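Local coordinates for protein L-threonine 3-dehydrogenase (Clostridioides difficile, PDB 7OL1) that probably catalyses the oxidation of the 3-hydroxyl group of L-threonine, with NAD+ as the probable electron acceptor, at residues I25-A30 and I94-L99; G29-I34 and N62-S67; R56-G61 and F70-V75. All coordinates share one frame; numbering follows the deposited sequence.

Contact 1. Residues I25-A30 and I94-L99; sequences ILITGA and IHLASL
Two first torsions bring Thr28 and His95 together at the C-terminal ends of two neighbouring parallel strands. In Thr28 the hydroxyl sits between its own backbone N and carbonyl carbon (chi1 83°), while His95 sends its ring anti to the backbone N (chi1 -168°), and the two side chains meet on the same face of the sheet. Thr28 OG1 then accepts twice: a nearly straight bond (165°) from Ala97 N at 3.1 Å, and a weak, bent one from His95 ND1 at 2.9 Å. The methyl Thr28 CG2 lies at the edge of the imidazole, in its plane, 3.6 Å from ND1. One buried hydroxyl thus ties together a strand end, a ring and the loop that follows.

Earlier along the strands the backbones pair in parallel register, Ile27 with Ile94 and Thr28 with His95. Ile94 N donates to Leu26 O at 2.9 Å, whereas the bonds from Thr28 N to Ile94 O and from Leu96 N to Thr28 O are weak. The ladder fades where an inverse gamma turn centred on His95 bends the chain. Gly29, which has no side chain and a positive phi, lets its CA approach Ala97 N to 3.7 Å.

The opposite face is apolar: Ile25 CG2 meets Ile94 CD1 at 3.7 Å, and Ile27 and Leu96 lie side by side, with Ile27 CG2 4.0 Å from Leu96 CD1. Thr39 and Leu42 of helix 33-46 pack onto this isoleucine face, while Val75 and, from helix 108-129, Leu119 cover the Thr28 and His95 side. Strand 51-55 bonds to the other edge of strand 25-28, which therefore lies between 51-55 and 92-95 in the Rossmann sheet.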
loop_
_atom_site.group_PDB
_atom_site.type_symbol
_atom_site.label_atom_id
_atom_site.label_comp_id
_atom_site.label_asym_id
_atom_site.label_seq_id
_atom_site.Cartn_x
_atom_site.Cartn_y
_atom_site.Cartn_z
ATOM N N ILE A 25 -27.568 7.511 4.030
ATOM C CA ILE A 25 -26.270 6.924 4.457
ATOM C C ILE A 25 -26.352 5.388 4.426
ATOM O O ILE A 25 -27.212 4.815 5.143
ATOM C CB ILE A 25 -25.944 7.435 5.881
ATOM C CG1 ILE A 25 -26.061 8.953 5.990
ATOM C CG2 ILE A 25 -24.590 6.952 6.370
ATOM C CD1 ILE A 25 -26.338 9.427 7.408
ATOM N N LEU A 26 -25.442 4.738 3.697
ATOM C CA LEU A 26 -25.209 3.267 3.762
ATOM C C LEU A 26 -23.973 3.031 4.626
ATOM O O LEU A 26 -22.927 3.521 4.272
ATOM C CB LEU A 26 -25.016 2.727 2.335
ATOM C CG LEU A 26 -24.431 1.321 2.186
ATOM C CD1 LEU A 26 -25.321 0.261 2.805
ATOM C CD2 LEU A 26 -24.182 0.981 0.720
ATOM N N ILE A 27 -24.107 2.278 5.706
ATOM C CA ILE A 27 -22.984 1.765 6.531
ATOM C C ILE A 27 -22.729 0.290 6.209
ATOM O O ILE A 27 -23.577 -0.531 6.590
ATOM C CB ILE A 27 -23.317 1.920 8.025
ATOM C CG1 ILE A 27 -23.790 3.337 8.357
ATOM C CG2 ILE A 27 -22.119 1.499 8.862
ATOM C CD1 ILE A 27 -24.376 3.442 9.738
ATOM N N THR A 28 -21.580 -0.042 5.611
ATOM C CA THR A 28 -21.048 -1.433 5.567
ATOM C C THR A 28 -20.344 -1.721 6.897
ATOM O O THR A 28 -19.918 -0.778 7.554
ATOM C CB THR A 28 -20.157 -1.650 4.345
ATOM O OG1 THR A 28 -18.886 -1.158 4.742
ATOM C CG2 THR A 28 -20.641 -0.952 3.085
ATOM N N GLY A 29 -20.306 -2.977 7.320
ATOM C CA GLY A 29 -19.667 -3.411 8.577
ATOM C C GLY A 29 -20.374 -2.857 9.799
ATOM O O GLY A 29 -19.742 -2.667 10.858
ATOM N N ALA A 30 -21.673 -2.665 9.692
ATOM C CA ALA A 30 -22.486 -1.973 10.713
ATOM C C ALA A 30 -22.546 -2.742 12.031
ATOM O O ALA A 30 -23.067 -2.150 12.962
ATOM C CB ALA A 30 -23.876 -1.724 10.188
ATOM N N ILE A 94 -20.387 4.897 4.431
ATOM C CA ILE A 94 -19.389 4.717 5.505
ATOM C C ILE A 94 -18.986 3.240 5.475
ATOM O O ILE A 94 -19.645 2.393 6.129
ATOM C CB ILE A 94 -19.955 5.191 6.854
ATOM C CG1 ILE A 94 -20.375 6.662 6.780
ATOM C CG2 ILE A 94 -18.958 4.948 7.978
ATOM C CD1 ILE A 94 -21.197 7.111 7.949
ATOM N N HIS A 95 -17.914 2.968 4.737
ATOM C CA HIS A 95 -17.332 1.631 4.509
ATOM C C HIS A 95 -16.534 1.148 5.717
ATOM O O HIS A 95 -15.312 1.113 5.594
ATOM C CB HIS A 95 -16.467 1.658 3.242
ATOM C CG HIS A 95 -16.098 0.290 2.800
ATOM N ND1 HIS A 95 -17.055 -0.686 2.609
ATOM C CD2 HIS A 95 -14.897 -0.276 2.535
ATOM C CE1 HIS A 95 -16.446 -1.800 2.248
ATOM N NE2 HIS A 95 -15.116 -1.580 2.181
ATOM N N LEU A 96 -17.189 0.643 6.770
ATOM C CA LEU A 96 -16.490 -0.004 7.913
ATOM C C LEU A 96 -16.165 -1.487 7.667
ATOM O O LEU A 96 -15.402 -2.057 8.449
ATOM C CB LEU A 96 -17.316 0.081 9.194
ATOM C CG LEU A 96 -18.003 1.400 9.516
ATOM C CD1 LEU A 96 -18.661 1.314 10.896
ATOM C CD2 LEU A 96 -17.036 2.549 9.455
ATOM N N ALA A 97 -16.743 -2.166 6.696
ATOM C CA ALA A 97 -16.514 -3.628 6.548
ATOM C C ALA A 97 -15.010 -3.893 6.556
ATOM O O ALA A 97 -14.329 -3.255 5.766
ATOM C CB ALA A 97 -17.112 -4.153 5.260
ATOM N N SER A 98 -14.541 -4.835 7.369
ATOM C CA SER A 98 -13.140 -5.339 7.333
ATOM C C SER A 98 -12.902 -6.439 8.384
ATOM O O SER A 98 -13.652 -6.552 9.352
ATOM C CB SER A 98 -12.171 -4.201 7.547
ATOM O OG SER A 98 -12.531 -3.498 8.730
ATOM N N LEU A 99 -11.840 -7.205 8.220
ATOM C CA LEU A 99 -11.227 -7.965 9.332
ATOM C C LEU A 99 -10.139 -7.084 9.971
ATOM O O LEU A 99 -9.360 -6.449 9.215
ATOM C CB LEU A 99 -10.675 -9.280 8.772
ATOM C CG LEU A 99 -11.679 -10.177 8.030
ATOM C CD1 LEU A 99 -11.200 -11.614 8.048
ATOM C CD2 LEU A 99 -13.089 -10.107 8.606
#

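Contact 2. Residues G29-I34 and N62-S67; sequences GALGQI and NPVCES
Apolar packing between Leu31 and Val64 dominates here. Leu31 holds its CG beside the backbone N and anti to the carbonyl carbon (chi1 -60°), which carries the forked end across to the 62-67 loop. Each methyl of the fork finds its own neighbour: CD2 lies against the branch point of Val64, 3.6 Å from its CB, and CD1 lies 4.1 Å from Cys65 SG. The same CD2 also rests against the amide of Asn62, 3.9 Å from CG and almost as near to OD1 and ND2. A looser touch runs from Ala30 O to Val64 CG2 at 4.1 Å. No hydrogen bond spans the two segments, so van der Waals contact alone joins them directly.

Polar interactions act within each segment instead and set its shape. Asn62 OD1 accepts from Val64 N at 3.3 Å, in the plane of the amide and on a lone pair, forming an Asx turn; the N-H points well at the oxygen (157°). That bond holds the amide in place beside the leucine methyl. A type I turn from Pro63 to Glu66 overlaps it, closed by Glu66 N to Pro63 O at 3.1 Å. On the other side, Gly32 N to Gly29 O at 3.2 Å closes a second type I turn, with Leu31 at its third position. Arg43 of helix 33-46 adds an external tie by bonding Val64 O.

Around the contact, Thr39 of that helix and Ala53 of strand 51-55 also touch Val64. The segment 29-34 carries the first two glycines, Gly29 and Gly32, of a GxxGxxG sequence, the glycine-rich loop between the first strand and first helix of a Rossmann fold, which in relatives approaches the dinucleotide pyrophosphate.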
loop_
_atom_site.group_PDB
_atom_site.type_symbol
_atom_site.label_atom_id
_atom_site.label_comp_id
_atom_site.label_asym_id
_atom_site.label_seq_id
_atom_site.Cartn_x
_atom_site.Cartn_y
_atom_site.Cartn_z
ATOM N N GLY A 29 -20.306 -2.977 7.320
ATOM C CA GLY A 29 -19.667 -3.411 8.577
ATOM C C GLY A 29 -20.374 -2.857 9.799
ATOM O O GLY A 29 -19.742 -2.667 10.858
ATOM N N ALA A 30 -21.673 -2.665 9.692
ATOM C CA ALA A 30 -22.486 -1.973 10.713
ATOM C C ALA A 30 -22.546 -2.742 12.031
ATOM O O ALA A 30 -23.067 -2.150 12.962
ATOM C CB ALA A 30 -23.876 -1.724 10.188
ATOM N N LEU A 31 -22.093 -3.992 12.137
ATOM C CA LEU A 31 -22.224 -4.728 13.435
ATOM C C LEU A 31 -20.870 -4.872 14.159
ATOM O O LEU A 31 -20.855 -5.408 15.295
ATOM C CB LEU A 31 -22.878 -6.092 13.192
ATOM C CG LEU A 31 -24.277 -6.059 12.582
ATOM C CD1 LEU A 31 -24.862 -7.448 12.559
ATOM C CD2 LEU A 31 -25.217 -5.105 13.304
ATOM N N GLY A 32 -19.780 -4.392 13.555
ATOM C CA GLY A 32 -18.482 -4.212 14.238
ATOM C C GLY A 32 -18.606 -3.260 15.416
ATOM O O GLY A 32 -19.718 -2.747 15.645
ATOM N N GLN A 33 -17.500 -3.017 16.126
ATOM C CA GLN A 33 -17.461 -2.208 17.378
ATOM C C GLN A 33 -17.984 -0.787 17.114
ATOM O O GLN A 33 -18.855 -0.316 17.895
ATOM C CB GLN A 33 -16.035 -2.183 17.930
ATOM C CG GLN A 33 -15.922 -1.571 19.322
ATOM C CD GLN A 33 -14.561 -0.998 19.647
ATOM O OE1 GLN A 33 -14.321 -0.557 20.767
ATOM N NE2 GLN A 33 -13.653 -0.994 18.681
ATOM N N ILE A 34 -17.461 -0.146 16.070
ATOM C CA ILE A 34 -17.793 1.239 15.629
ATOM C C ILE A 34 -19.207 1.259 15.032
ATOM O O ILE A 34 -20.018 2.123 15.441
ATOM C CB ILE A 34 -16.769 1.734 14.581
ATOM C CG1 ILE A 34 -15.318 1.552 15.048
ATOM C CG2 ILE A 34 -17.096 3.149 14.102
ATOM C CD1 ILE A 34 -14.274 2.147 14.115
ATOM N N ASN A 62 -28.252 -8.002 18.526
ATOM C CA ASN A 62 -27.647 -6.660 18.347
ATOM C C ASN A 62 -28.794 -5.652 18.296
ATOM O O ASN A 62 -29.819 -5.915 17.657
ATOM C CB ASN A 62 -26.770 -6.605 17.095
ATOM C CG ASN A 62 -25.737 -5.495 17.123
ATOM O OD1 ASN A 62 -26.064 -4.309 17.102
ATOM N ND2 ASN A 62 -24.470 -5.868 17.126
ATOM N N PRO A 63 -28.685 -4.497 19.002
ATOM C CA PRO A 63 -29.675 -3.424 18.888
ATOM C C PRO A 63 -30.023 -3.111 17.427
ATOM O O PRO A 63 -31.195 -3.053 17.104
ATOM C CB PRO A 63 -29.011 -2.193 19.539
ATOM C CG PRO A 63 -27.587 -2.636 19.904
ATOM C CD PRO A 63 -27.615 -4.152 19.955
ATOM N N VAL A 64 -28.986 -2.967 16.597
ATOM C CA VAL A 64 -29.067 -2.507 15.178
ATOM C C VAL A 64 -30.187 -3.274 14.483
ATOM O O VAL A 64 -31.144 -2.626 14.016
ATOM C CB VAL A 64 -27.751 -2.733 14.408
ATOM C CG1 VAL A 64 -27.905 -2.303 12.965
ATOM C CG2 VAL A 64 -26.559 -2.039 15.039
ATOM N N CYS A 65 -30.035 -4.607 14.466
ATOM C CA CYS A 65 -30.801 -5.602 13.667
ATOM C C CYS A 65 -32.300 -5.533 13.957
ATOM O O CYS A 65 -33.061 -6.038 13.119
ATOM C CB CYS A 65 -30.331 -7.017 13.965
ATOM S SG CYS A 65 -28.950 -7.504 12.909
ATOM N N GLU A 66 -32.697 -4.954 15.093
ATOM C CA GLU A 66 -34.089 -5.002 15.599
ATOM C C GLU A 66 -34.524 -3.577 15.964
ATOM O O GLU A 66 -34.585 -3.271 17.163
ATOM C CB GLU A 66 -34.110 -6.017 16.751
ATOM C CG GLU A 66 -33.059 -7.126 16.596
ATOM C CD GLU A 66 -33.308 -8.456 17.294
ATOM O OE1 GLU A 66 -34.488 -8.784 17.555
ATOM O OE2 GLU A 66 -32.313 -9.174 17.553
ATOM N N SER A 67 -34.769 -2.722 14.965
ATOM C CA SER A 67 -35.043 -1.275 15.166
ATOM C C SER A 67 -35.297 -0.514 13.855
ATOM O O SER A 67 -36.191 0.340 13.892
ATOM C CB SER A 67 -33.924 -0.611 15.911
ATOM O OG SER A 67 -34.330 0.672 16.371
#

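Contact 3. Residues R56-G61 and F70-V75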
loop_
_atom_site.group_PDB
_atom_site.type_symbol
_atom_site.label_atom_id
_atom_site.label_comp_id
_atom_site.label_asym_id
_atom_site.label_seq_id
_atom_site.Cartn_x
_atom_site.Cartn_y
_atom_site.Cartn_z
ATOM N N ARG A 56 -22.380 -8.783 6.678
ATOM C CA ARG A 56 -22.258 -10.125 6.053
ATOM C C ARG A 56 -23.307 -11.051 6.688
ATOM O O ARG A 56 -23.899 -11.873 5.944
ATOM C CB ARG A 56 -20.828 -10.651 6.238
ATOM C CG ARG A 56 -20.493 -11.892 5.423
ATOM C CD ARG A 56 -19.366 -12.731 6.027
ATOM N NE ARG A 56 -19.331 -14.124 5.564
ATOM C CZ ARG A 56 -18.912 -14.534 4.357
ATOM N NH1 ARG A 56 -18.493 -13.662 3.452
ATOM N NH2 ARG A 56 -18.916 -15.822 4.055
ATOM N N ARG A 57 -23.528 -10.920 8.000
ATOM C CA ARG A 57 -24.292 -11.884 8.837
ATOM C C ARG A 57 -24.915 -11.096 9.985
ATOM O O ARG A 57 -24.182 -10.259 10.553
ATOM C CB ARG A 57 -23.406 -12.988 9.444
ATOM C CG ARG A 57 -22.792 -13.984 8.461
ATOM C CD ARG A 57 -21.537 -14.736 8.928
ATOM N NE ARG A 57 -21.671 -15.290 10.279
ATOM C CZ ARG A 57 -21.060 -14.846 11.396
ATOM N NH1 ARG A 57 -20.213 -13.825 11.377
ATOM N NH2 ARG A 57 -21.301 -15.446 12.551
ATOM N N VAL A 58 -26.202 -11.356 10.264
ATOM C CA VAL A 58 -26.997 -10.964 11.479
ATOM C C VAL A 58 -26.316 -11.466 12.759
ATOM O O VAL A 58 -25.593 -12.481 12.694
ATOM C CB VAL A 58 -28.431 -11.529 11.414
ATOM C CG1 VAL A 58 -29.385 -10.592 10.679
ATOM C CG2 VAL A 58 -28.474 -12.942 10.823
ATOM N N LYS A 59 -26.553 -10.784 13.886
ATOM C CA LYS A 59 -26.043 -11.187 15.226
ATOM C C LYS A 59 -27.215 -11.142 16.203
ATOM O O LYS A 59 -27.702 -10.025 16.494
ATOM C CB LYS A 59 -24.840 -10.340 15.654
ATOM C CG LYS A 59 -23.494 -10.932 15.238
ATOM C CD LYS A 59 -22.356 -9.930 15.045
ATOM C CE LYS A 59 -21.504 -10.231 13.822
ATOM N NZ LYS A 59 -20.552 -9.136 13.521
ATOM N N GLU A 60 -27.645 -12.342 16.617
ATOM C CA GLU A 60 -28.829 -12.667 17.462
ATOM C C GLU A 60 -29.593 -11.394 17.857
ATOM O O GLU A 60 -30.609 -11.076 17.187
ATOM C CB GLU A 60 -28.358 -13.464 18.685
ATOM C CG GLU A 60 -27.875 -14.871 18.350
ATOM C CD GLU A 60 -26.552 -15.305 18.973
ATOM O OE1 GLU A 60 -25.909 -14.485 19.648
ATOM O OE2 GLU A 60 -26.161 -16.471 18.769
ATOM N N GLY A 61 -29.113 -10.701 18.898
ATOM C CA GLY A 61 -29.797 -9.572 19.553
ATOM C C GLY A 61 -28.900 -8.354 19.634
ATOM O O GLY A 61 -28.798 -7.751 20.715
ATOM N N PHE A 70 -32.133 -2.653 7.690
ATOM C CA PHE A 70 -30.957 -3.563 7.727
ATOM C C PHE A 70 -30.962 -4.469 6.500
ATOM O O PHE A 70 -31.997 -5.013 6.155
ATOM C CB PHE A 70 -30.950 -4.469 8.950
ATOM C CG PHE A 70 -29.767 -5.396 9.001
ATOM C CD1 PHE A 70 -28.570 -4.981 9.562
ATOM C CD2 PHE A 70 -29.836 -6.682 8.488
ATOM C CE1 PHE A 70 -27.477 -5.834 9.613
ATOM C CE2 PHE A 70 -28.743 -7.538 8.545
ATOM C CZ PHE A 70 -27.563 -7.109 9.105
ATOM N N GLU A 71 -29.793 -4.671 5.913
ATOM C CA GLU A 71 -29.587 -5.404 4.651
ATOM C C GLU A 71 -28.338 -6.277 4.770
ATOM O O GLU A 71 -27.269 -5.754 5.013
ATOM C CB GLU A 71 -29.446 -4.388 3.531
ATOM C CG GLU A 71 -30.748 -3.660 3.256
ATOM C CD GLU A 71 -31.680 -4.345 2.267
ATOM O OE1 GLU A 71 -32.392 -3.599 1.572
ATOM O OE2 GLU A 71 -31.670 -5.612 2.172
ATOM N N ILE A 72 -28.488 -7.575 4.621
ATOM C CA ILE A 72 -27.348 -8.488 4.358
ATOM C C ILE A 72 -26.618 -8.005 3.111
ATOM O O ILE A 72 -27.263 -7.874 2.020
ATOM C CB ILE A 72 -27.808 -9.941 4.179
ATOM C CG1 ILE A 72 -28.618 -10.447 5.377
ATOM C CG2 ILE A 72 -26.609 -10.820 3.874
ATOM C CD1 ILE A 72 -27.840 -10.509 6.672
ATOM N N LEU A 73 -25.303 -7.832 3.271
ATOM C CA LEU A 73 -24.360 -7.389 2.209
ATOM C C LEU A 73 -22.981 -7.995 2.457
ATOM O O LEU A 73 -22.466 -7.925 3.599
ATOM C CB LEU A 73 -24.298 -5.866 2.181
ATOM C CG LEU A 73 -23.373 -5.269 1.139
ATOM C CD1 LEU A 73 -23.568 -5.872 -0.239
ATOM C CD2 LEU A 73 -23.614 -3.784 1.082
ATOM N N ASP A 74 -22.473 -8.657 1.427
ATOM C CA ASP A 74 -21.066 -9.076 1.307
ATOM C C ASP A 74 -20.411 -8.071 0.354
ATOM O O ASP A 74 -20.605 -8.171 -0.891
ATOM C CB ASP A 74 -20.954 -10.540 0.876
ATOM C CG ASP A 74 -19.531 -10.954 0.542
ATOM O OD1 ASP A 74 -18.595 -10.114 0.698
ATOM O OD2 ASP A 74 -19.353 -12.103 0.117
ATOM N N VAL A 75 -19.639 -7.149 0.918
ATOM C CA VAL A 75 -19.034 -6.019 0.158
ATOM C C VAL A 75 -18.131 -6.573 -0.944
ATOM O O VAL A 75 -17.827 -5.808 -1.880
ATOM C CB VAL A 75 -18.282 -5.067 1.094
ATOM C CG1 VAL A 75 -19.256 -4.318 1.991
ATOM C CG2 VAL A 75 -17.219 -5.803 1.919
#
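The CA atoms of Arg56 and Asp74 are the nearest pair across the contact, 5.0 Å apart, where the touching parts 56-58 and 70-74 run 145° apart and the pairing is not that of a regular strand ladder. Arg56 CA makes a CA-H...O contact with Leu73 O at 3.3 Å, but Arg56 N, although near, is poorly angled for a hydrogen bond to that oxygen.

With its CG anti to the backbone N (chi1 -169°), Arg56 extends alongside Asp74. NH1 stands 3.8 Å from Asp74 OD2, a long salt bridge, with guanidinium and carboxylate planes 62° apart. Asp74 OD1 has a stronger partner in Thr76 OG1, so the carboxylate is also held by the residue two positions further on. Further along, Val58 CG1 meets Phe70 CE2 at 3.8 Å, approaching the ring obliquely, and Ile72 CD1 at 4.3 Å. Ile72 CG2 lies 3.6 Å from Arg56 O.

Such chemistry, on a largely exposed surface, suggests that residues 56-58 are held to 70-74 by packing and a long charge pair, with no hydrogen bond between the two segments; the ion pair probably contributes long-range attraction more than a precise grip.

Overall arrangement
The three contacts occupy the first half of a Rossmann fold, with centres 9 to 11 Å apart. Contacts 1 and 2 share Gly29 and Ala30 at the turn from strand 25-28 to helix 33-46, and Leu96 CD1 packs on Ile34 CG2 at 4.0 Å. Contact 3 reaches contact 1 through Val75, whose CG1 lies 3.7 Å from Thr28 CB. It meets contact 2 where Val58 CG1 approaches Cys65 SG at 3.8 Å. The structure is of the apoenzyme, so no cofactor joins them; by comparison with relatives, the strand ends and glycine-rich loop gathered here probably form part of the NAD site.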